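Local coordinates for protein L-serine ammonia-lyase (Rhizomucor miehei CAU432, PDB 5C3U) that belongs to the pyridoxal-phosphate-dependent enzymes and holds pyridoxal-5'-phosphate in a pocket of its chain, at residues L25-L30 and E272-L277; M190-A195 and L249-V254. All blocks are in the same frame, centred on the assembly; numbering follows the deposited sequence.

Contact 1: L25-L30 and E272-L277; sequences LHAPNL and EDFKML
The ring of Phe-274 meets residues 25-30 with its outer rim. At its edge, close to its plane, lie the carbonyl oxygen of His-26, 3.8 Å from CZ, and CA of Ala-27, likewise 3.8 Å from CZ. The methyl of Ala-27 also touches the ring, CB lying 3.9 Å from CZ of Phe-274. Leu-25 comes obliquely to the neighbouring corner, with CD1 4.2 Å from CE1 of Phe-274, and the two side chains run past each other in opposite directions. The leucine reaches the ring because its CG lies opposite the carbonyl carbon across CA-CB (chi1 -60°). One turn earlier in the same helix, the ring of Phe-270 meets that of Phe-274 with planes about 20° apart, and Leu-40 of strand 37-42 also touches Phe-274. A last helical residue thus sets its aromatic rim against the junction of helix 28-34 with strand 24-26, the outermost, antiparallel strand of the larger sheet in this fold type II architecture. The chain on each side changes course here. Ala-27 is the N-cap of helix 28-34, while helix 260-274 gives way at Lys-275, whose positive phi turns the backbone out of the helix. The lysine side chain folds back over that helix end, NZ bonding to Glu-272 O at 2.8 Å, in the carbonyl plane with a C=O...N angle of 153°. Across the two segments no hydrogen bond forms, leaving the join to dispersion and to the apposition of an aromatic C-H edge and a peptide oxygen. Asp-273, pointing toward residues 25-30, gives its OD2 to the hydroxyl of Tyr-290.

Contact 2: M190-A195 and L249-V254; sequences MGLQEA and LNHPVV
Gln-193 and His-251 share a water that lies between them. NE2 of Gln-193 donates to the water oxygen at 2.7 Å, and ND1 of His-251 is bonded to it, also at 2.7 Å, with the water at the ring edge and in its plane. No direct hydrogen bond spans the segments; the nearest polar atom to Gln-193 NE2 across them is Asn-250 O, at 4.2 Å. The glutamine gets there by an extended reach, CD anti to CA (chi2 175°). Leu-192, one residue back on helix 183-194, supplies the apolar half. Its CD1 sits obliquely to the imidazole, 3.7 Å from His-251 NE2 and 3.8 Å from CE1, and the two side chains cross at about a right angle. His-251 itself holds CG anti to its own N (chi1 -178°), which sends the ring toward the helix, while CD of Pro-252 lies 3.3 Å above one face, offset toward the rim. The histidine occupies the link between helix 242-250 and edge strand 253-258 of the larger sheet, so the contact packs a sheet-flanking helix against the run-in to that strand. The other ring nitrogen, NE2, bonds to the carbonyl oxygen of Val-200. With both nitrogens of this buried ring engaged, its rotation should be fixed, and because NE2 faces a carbonyl a proton there is likely.

How the contacts relate
Contacts 1 and 2 sit at the two extremes of one six-stranded mixed sheet: 24-26 is its outermost strand on one side, 253-258 on the other. Their centres lie 28 Å apart and their nearest atoms about 16 Å, so neither touches the other. The chain nevertheless joins them directly, since strand 253-258, entered at contact 2, is followed by helix 260-274, whose last residue makes contact 1. In both, the end of a helix is set beside a border strand of the sheet. Both lie peripherally, about 19 and 17 Å from the chain centre, and pyridoxal-5'-phosphate takes part in neither.

Contact 1: L25-L30 and E272-L277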
loop_
_atom_site.group_PDB
_atom_site.type_symbol
_atom_site.label_atom_id
_atom_site.label_comp_id
_atom_site.label_asym_id
_atom_site.label_seq_id
_atom_site.Cartn_x
_atom_site.Cartn_y
_atom_site.Cartn_z
ATOM N N LEU A 25 2.868 -5.224 -15.952
ATOM C CA LEU A 25 3.327 -6.505 -16.496
ATOM C C LEU A 25 2.214 -7.519 -16.699
ATOM O O LEU A 25 1.329 -7.679 -15.862
ATOM C CB LEU A 25 4.440 -7.099 -15.627
ATOM C CG LEU A 25 5.738 -6.298 -15.423
ATOM C CD1 LEU A 25 6.637 -7.026 -14.436
ATOM C CD2 LEU A 25 6.491 -6.016 -16.722
ATOM N N HIS A 26 2.250 -8.197 -17.840
ATOM C CA HIS A 26 1.342 -9.299 -18.082
ATOM C C HIS A 26 1.846 -10.509 -17.342
ATOM O O HIS A 26 3.059 -10.765 -17.292
ATOM C CB HIS A 26 1.256 -9.568 -19.582
ATOM C CG HIS A 26 0.207 -10.571 -19.961
ATOM N ND1 HIS A 26 0.509 -11.735 -20.583
ATOM C CD2 HIS A 26 -1.180 -10.561 -19.786
ATOM C CE1 HIS A 26 -0.629 -12.435 -20.797
ATOM N NE2 HIS A 26 -1.661 -11.716 -20.310
ATOM N N ALA A 27 0.930 -11.247 -16.725
ATOM C CA ALA A 27 1.268 -12.465 -15.995
ATOM C C ALA A 27 0.786 -13.701 -16.779
ATOM O O ALA A 27 -0.345 -14.151 -16.587
ATOM C CB ALA A 27 0.633 -12.419 -14.604
ATOM N N PRO A 28 1.624 -14.253 -17.680
ATOM C CA PRO A 28 1.049 -15.259 -18.596
ATOM C C PRO A 28 0.655 -16.605 -17.977
ATOM O O PRO A 28 -0.316 -17.217 -18.430
ATOM C CB PRO A 28 2.136 -15.448 -19.663
ATOM C CG PRO A 28 3.400 -14.963 -19.032
ATOM C CD PRO A 28 3.026 -13.930 -18.004
ATOM N N ASN A 29 1.376 -17.065 -16.962
ATOM C CA ASN A 29 1.045 -18.355 -16.337
ATOM C C ASN A 29 -0.265 -18.228 -15.576
ATOM O O ASN A 29 -1.106 -19.132 -15.606
ATOM C CB ASN A 29 2.178 -18.846 -15.425
ATOM C CG ASN A 29 3.464 -19.139 -16.187
ATOM O OD1 ASN A 29 3.448 -19.695 -17.286
ATOM N ND2 ASN A 29 4.593 -18.769 -15.595
ATOM N N LEU A 30 -0.447 -17.077 -14.937
ATOM C CA LEU A 30 -1.684 -16.770 -14.230
ATOM C C LEU A 30 -2.861 -16.587 -15.173
ATOM O O LEU A 30 -3.980 -17.030 -14.868
ATOM C CB LEU A 30 -1.523 -15.511 -13.375
ATOM C CG LEU A 30 -0.985 -15.706 -11.959
ATOM C CD1 LEU A 30 -0.876 -14.348 -11.283
ATOM C CD2 LEU A 30 -1.883 -16.654 -11.165
ATOM N N GLU A 272 9.073 -16.790 -6.789
ATOM C CA GLU A 272 9.437 -17.844 -7.745
ATOM C C GLU A 272 9.090 -17.472 -9.201
ATOM O O GLU A 272 9.892 -17.692 -10.115
ATOM C CB GLU A 272 8.789 -19.174 -7.337
ATOM C CG GLU A 272 9.186 -19.682 -5.946
ATOM C CD GLU A 272 10.642 -20.153 -5.841
ATOM O OE1 GLU A 272 11.535 -19.646 -6.557
ATOM O OE2 GLU A 272 10.898 -21.059 -5.022
ATOM N N ASP A 273 7.912 -16.882 -9.410
ATOM C CA ASP A 273 7.416 -16.579 -10.751
ATOM C C ASP A 273 8.036 -15.327 -11.380
ATOM O O ASP A 273 8.470 -15.357 -12.543
ATOM C CB ASP A 273 5.898 -16.401 -10.729
ATOM C CG ASP A 273 5.158 -17.705 -10.530
ATOM O OD1 ASP A 273 5.740 -18.784 -10.802
ATOM O OD2 ASP A 273 3.990 -17.647 -10.097
ATOM N N PHE A 274 8.064 -14.235 -10.617
ATOM C CA PHE A 274 8.492 -12.939 -11.138
ATOM C C PHE A 274 9.844 -12.453 -10.618
ATOM O O PHE A 274 10.300 -11.401 -11.035
ATOM C CB PHE A 274 7.412 -11.888 -10.876
ATOM C CG PHE A 274 6.345 -11.872 -11.932
ATOM C CD1 PHE A 274 6.442 -11.007 -13.021
ATOM C CD2 PHE A 274 5.274 -12.748 -11.864
ATOM C CE1 PHE A 274 5.473 -11.004 -14.016
ATOM C CE2 PHE A 274 4.304 -12.763 -12.861
ATOM C CZ PHE A 274 4.402 -11.885 -13.931
ATOM N N LYS A 275 10.439 -13.219 -9.705
ATOM C CA LYS A 275 11.814 -13.005 -9.199
ATOM C C LYS A 275 11.860 -11.681 -8.424
ATOM O O LYS A 275 12.845 -10.959 -8.452
ATOM C CB LYS A 275 12.856 -12.993 -10.333
ATOM C CG LYS A 275 12.828 -14.164 -11.316
ATOM C CD LYS A 275 12.723 -15.526 -10.663
ATOM C CE LYS A 275 12.515 -16.585 -11.737
ATOM N NZ LYS A 275 12.435 -17.941 -11.136
ATOM N N MET A 276 10.759 -11.354 -7.760
ATOM C CA MET A 276 10.700 -10.145 -6.957
ATOM C C MET A 276 10.170 -10.478 -5.586
ATOM O O MET A 276 9.244 -11.317 -5.471
ATOM C CB MET A 276 9.793 -9.136 -7.615
ATOM C CG MET A 276 10.463 -8.514 -8.818
ATOM S SD MET A 276 9.219 -7.784 -9.862
ATOM C CE MET A 276 10.253 -7.463 -11.295
ATOM N N LEU A 277 10.764 -9.854 -4.566
ATOM C CA LEU A 277 10.312 -10.028 -3.184
ATOM C C LEU A 277 9.410 -8.882 -2.821
ATOM O O LEU A 277 9.825 -7.737 -2.895
ATOM C CB LEU A 277 11.493 -10.072 -2.184
ATOM C CG LEU A 277 12.613 -11.080 -2.403
ATOM C CD1 LEU A 277 13.609 -11.021 -1.246
ATOM C CD2 LEU A 277 12.046 -12.480 -2.574
#

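Contact 2: M190-A195 and L249-V254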
loop_
_atom_site.group_PDB
_atom_site.type_symbol
_atom_site.label_atom_id
_atom_site.label_comp_id
_atom_site.label_asym_id
_atom_site.label_seq_id
_atom_site.Cartn_x
_atom_site.Cartn_y
_atom_site.Cartn_z
ATOM N N MET A 190 -11.013 7.540 -6.362
ATOM C CA MET A 190 -11.029 8.912 -6.885
ATOM C C MET A 190 -10.469 9.010 -8.300
ATOM O O MET A 190 -11.044 9.696 -9.149
ATOM C CB MET A 190 -10.317 9.875 -5.935
ATOM C CG MET A 190 -11.113 10.134 -4.669
ATOM S SD MET A 190 -10.181 10.955 -3.355
ATOM C CE MET A 190 -11.448 12.103 -2.819
ATOM N N GLY A 191 -9.347 8.327 -8.553
ATOM C CA GLY A 191 -8.802 8.198 -9.905
ATOM C C GLY A 191 -9.774 7.591 -10.906
ATOM O O GLY A 191 -9.858 8.052 -12.053
ATOM N N LEU A 192 -10.512 6.567 -10.474
ATOM C CA LEU A 192 -11.480 5.890 -11.351
ATOM C C LEU A 192 -12.640 6.819 -11.723
ATOM O O LEU A 192 -13.097 6.838 -12.869
ATOM C CB LEU A 192 -12.005 4.601 -10.700
ATOM C CG LEU A 192 -11.018 3.425 -10.603
ATOM C CD1 LEU A 192 -11.644 2.300 -9.797
ATOM C CD2 LEU A 192 -10.611 2.911 -11.968
ATOM N N GLN A 193 -13.101 7.608 -10.761
ATOM C CA GLN A 193 -14.131 8.616 -11.051
ATOM C C GLN A 193 -13.631 9.694 -12.023
ATOM O O GLN A 193 -14.333 10.052 -12.969
ATOM C CB GLN A 193 -14.705 9.198 -9.755
ATOM C CG GLN A 193 -15.400 8.134 -8.910
ATOM C CD GLN A 193 -15.891 8.635 -7.564
ATOM O OE1 GLN A 193 -15.545 9.735 -7.128
ATOM N NE2 GLN A 193 -16.699 7.819 -6.889
ATOM N N GLU A 194 -12.406 10.174 -11.819
ATOM C CA GLU A 194 -11.784 11.136 -12.737
ATOM C C GLU A 194 -11.560 10.594 -14.155
ATOM O O GLU A 194 -11.656 11.351 -15.124
ATOM C CB GLU A 194 -10.463 11.675 -12.160
ATOM N N ALA A 195 -11.267 9.296 -14.270
ATOM C CA ALA A 195 -11.037 8.621 -15.557
ATOM C C ALA A 195 -12.329 8.221 -16.286
ATOM O O ALA A 195 -12.277 7.665 -17.387
ATOM C CB ALA A 195 -10.178 7.382 -15.346
ATOM N N LEU A 249 -19.723 3.778 -0.357
ATOM C CA LEU A 249 -21.176 3.876 -0.595
ATOM C C LEU A 249 -21.520 4.294 -2.031
ATOM O O LEU A 249 -22.603 3.986 -2.519
ATOM C CB LEU A 249 -21.848 4.846 0.388
ATOM C CG LEU A 249 -21.705 4.705 1.910
ATOM C CD1 LEU A 249 -22.284 5.934 2.599
ATOM C CD2 LEU A 249 -22.339 3.425 2.445
ATOM N N ASN A 250 -20.595 4.977 -2.704
ATOM C CA ASN A 250 -20.853 5.570 -4.030
ATOM C C ASN A 250 -20.083 4.954 -5.206
ATOM O O ASN A 250 -20.158 5.452 -6.333
ATOM C CB ASN A 250 -20.576 7.072 -3.971
ATOM C CG ASN A 250 -21.330 7.752 -2.853
ATOM O OD1 ASN A 250 -22.561 7.712 -2.808
ATOM N ND2 ASN A 250 -20.593 8.366 -1.929
ATOM N N HIS A 251 -19.341 3.879 -4.944
ATOM C CA HIS A 251 -18.560 3.202 -5.971
ATOM C C HIS A 251 -18.595 1.731 -5.653
ATOM O O HIS A 251 -18.663 1.369 -4.479
ATOM C CB HIS A 251 -17.121 3.736 -5.996
ATOM C CG HIS A 251 -16.263 3.117 -7.081
ATOM N ND1 HIS A 251 -16.079 3.698 -8.293
ATOM C CD2 HIS A 251 -15.554 1.910 -7.111
ATOM C CE1 HIS A 251 -15.303 2.898 -9.055
ATOM N NE2 HIS A 251 -14.990 1.802 -8.331
ATOM N N PRO A 252 -18.573 0.862 -6.681
ATOM C CA PRO A 252 -18.562 -0.587 -6.428
ATOM C C PRO A 252 -17.261 -1.053 -5.783
ATOM O O PRO A 252 -16.205 -1.056 -6.429
ATOM C CB PRO A 252 -18.716 -1.197 -7.830
ATOM C CG PRO A 252 -18.300 -0.126 -8.779
ATOM C CD PRO A 252 -18.712 1.164 -8.116
ATOM N N VAL A 253 -17.332 -1.403 -4.509
ATOM C CA VAL A 253 -16.158 -1.888 -3.784
ATOM C C VAL A 253 -16.522 -3.205 -3.128
ATOM O O VAL A 253 -17.590 -3.328 -2.505
ATOM C CB VAL A 253 -15.654 -0.882 -2.720
ATOM C CG1 VAL A 253 -14.513 -1.486 -1.893
ATOM C CG2 VAL A 253 -15.188 0.417 -3.376
ATOM N N VAL A 254 -15.659 -4.204 -3.284
ATOM C CA VAL A 254 -15.888 -5.507 -2.656
ATOM C C VAL A 254 -14.816 -5.717 -1.579
ATOM O O VAL A 254 -13.651 -5.918 -1.926
ATOM C CB VAL A 254 -15.822 -6.654 -3.692
ATOM C CG1 VAL A 254 -16.026 -8.016 -3.035
ATOM C CG2 VAL A 254 -16.836 -6.443 -4.812
HETATM O O HOH W 1 -17.509 5.986 -8.771
#